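PDB 1PZM: hypoxanthine-guanine phosphoribosyltransferase from Leishmania tarentolae, which probably converts hypoxanthine and guanine to their nucleotides IMP and GMP by transferring a phosphoribosyl group, in the purine salvage pathway. Local coordinates for residues Leu59-Val64 with His120-Glu125. Sequence-based numbering, arbitrary orientation.
Sequences LYLLCV and HIMLVE
Y60 O and L62 N bond to the backbone N and O of M122, pairing strand 59-64 in parallel with strand 120-125 inside the central sheet of a type I phosphoribosyltransferase fold. Five backbone hydrogen bonds join the strands. The bond from L62 N to M122 O is 2.7 Å long and nearly straight (175°). Y60 O receives M122 N at 2.8 Å.

Apolar side chains pack on both faces. On one, L59 CD1 rests 3.9 Å from M122 CB. L61 lies alongside M122 and points the same way, and its CD2 also meets V124 CG2 at 4.0 Å. On the other face, with CG anti to the carbonyl carbon (chi1 -84°), L62 reaches I121 through CD2. The two side chains cross at an angle, with L62 CD2 3.9 Å from I121 CD1. L62 CB touches L123 CD2. The Y60 ring has H120 O at its edge, near the ring plane.

Helix 30-48 covers L59 and M122 with I44 and Y48, while helix 69-81 covers V124 with F71 and T72. V64 O and V124 O share the hydroxyl of S68 as a hydrogen-bond partner, which links the C-terminal ends of the two strands. Here strand 120-125 leads into the GMP pocket: D126 follows directly, and the E125 side chain is about 5 Å from the nucleotide. A bend at chi2 (-100°) brings the carboxylate beside V64, where E125 OE1 lies 3.7 Å from V64 CG1.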
# COMPACT_ATOMS: atom_id res chain seq x y z
N LEU A 59 15.79 6.91 -4.13
CA LEU A 59 14.97 7.51 -3.06
C LEU A 59 14.22 6.40 -2.38
O LEU A 59 13.44 5.67 -3.04
CB LEU A 59 13.90 8.42 -3.65
CG LEU A 59 13.05 9.24 -2.69
CD1 LEU A 59 13.92 10.00 -1.72
CD2 LEU A 59 12.21 10.23 -3.54
N TYR A 60 14.46 6.27 -1.09
CA TYR A 60 13.73 5.33 -0.27
C TYR A 60 12.47 5.98 0.21
O TYR A 60 12.55 6.97 0.96
CB TYR A 60 14.57 4.90 0.94
CG TYR A 60 15.58 3.84 0.60
CD1 TYR A 60 16.80 4.17 -0.00
CD2 TYR A 60 15.33 2.48 0.92
CE1 TYR A 60 17.76 3.14 -0.27
CE2 TYR A 60 16.27 1.46 0.65
CZ TYR A 60 17.47 1.82 0.06
OH TYR A 60 18.38 0.87 -0.21
N LEU A 61 11.33 5.40 -0.15
CA LEU A 61 10.05 5.89 0.39
C LEU A 61 9.77 5.04 1.63
O LEU A 61 9.69 3.80 1.52
CB LEU A 61 8.92 5.75 -0.64
CG LEU A 61 9.05 6.57 -1.95
CD1 LEU A 61 7.94 6.22 -2.92
CD2 LEU A 61 9.08 8.06 -1.68
N LEU A 62 9.65 5.71 2.78
CA LEU A 62 9.33 5.07 4.05
C LEU A 62 7.84 5.25 4.37
O LEU A 62 7.40 6.34 4.86
CB LEU A 62 10.25 5.62 5.20
CG LEU A 62 11.63 4.90 5.26
CD1 LEU A 62 12.41 4.66 3.90
CD2 LEU A 62 12.56 5.63 6.22
N CYS A 63 7.07 4.19 4.05
CA CYS A 63 5.62 4.27 4.17
C CYS A 63 5.14 4.08 5.63
O CYS A 63 5.39 3.04 6.25
CB CYS A 63 4.95 3.26 3.23
SG CYS A 63 3.21 2.98 3.56
N VAL A 64 4.48 5.09 6.19
CA VAL A 64 4.03 5.00 7.57
C VAL A 64 2.68 4.29 7.60
O VAL A 64 1.66 4.87 7.27
CB VAL A 64 3.96 6.36 8.28
CG1 VAL A 64 3.58 6.16 9.80
CG2 VAL A 64 5.30 7.10 8.19
N HIS A 120 19.29 8.06 0.79
CA HIS A 120 18.37 9.19 0.71
C HIS A 120 16.99 8.69 1.08
O HIS A 120 16.43 7.80 0.41
CB HIS A 120 18.38 9.82 -0.67
CG HIS A 120 19.69 10.44 -1.03
ND1 HIS A 120 20.16 11.59 -0.41
CD2 HIS A 120 20.64 10.09 -1.93
CE1 HIS A 120 21.33 11.92 -0.92
NE2 HIS A 120 21.65 11.03 -1.84
N ILE A 121 16.46 9.17 2.20
CA ILE A 121 15.17 8.62 2.65
C ILE A 121 14.08 9.69 2.78
O ILE A 121 14.34 10.86 3.07
CB ILE A 121 15.32 7.84 3.98
CG1 ILE A 121 15.68 8.77 5.12
CG2 ILE A 121 16.31 6.65 3.88
CD1 ILE A 121 15.67 8.03 6.45
N MET A 122 12.85 9.25 2.53
CA MET A 122 11.70 10.13 2.54
C MET A 122 10.56 9.48 3.31
O MET A 122 10.03 8.39 2.90
CB MET A 122 11.22 10.41 1.12
CG MET A 122 10.05 11.41 1.11
SD MET A 122 9.66 12.04 -0.50
CE MET A 122 11.15 13.19 -0.67
N LEU A 123 10.16 10.13 4.41
CA LEU A 123 9.04 9.63 5.19
C LEU A 123 7.76 10.04 4.50
O LEU A 123 7.60 11.23 4.09
CB LEU A 123 9.05 10.21 6.62
CG LEU A 123 10.10 9.64 7.57
CD1 LEU A 123 10.26 10.51 8.80
CD2 LEU A 123 9.73 8.21 7.95
N VAL A 124 6.85 9.06 4.37
CA VAL A 124 5.63 9.26 3.60
C VAL A 124 4.45 9.12 4.56
O VAL A 124 4.24 8.10 5.17
CB VAL A 124 5.47 8.22 2.44
CG1 VAL A 124 4.11 8.44 1.73
CG2 VAL A 124 6.63 8.33 1.42
N GLU A 125 3.69 10.21 4.72
CA GLU A 125 2.61 10.25 5.69
C GLU A 125 1.29 10.61 5.03
O GLU A 125 1.25 11.44 4.11
CB GLU A 125 2.89 11.34 6.71
CG GLU A 125 3.93 11.02 7.72
CD GLU A 125 3.31 10.60 9.03
OE1 GLU A 125 2.51 9.62 9.05
OE2 GLU A 125 3.60 11.30 10.04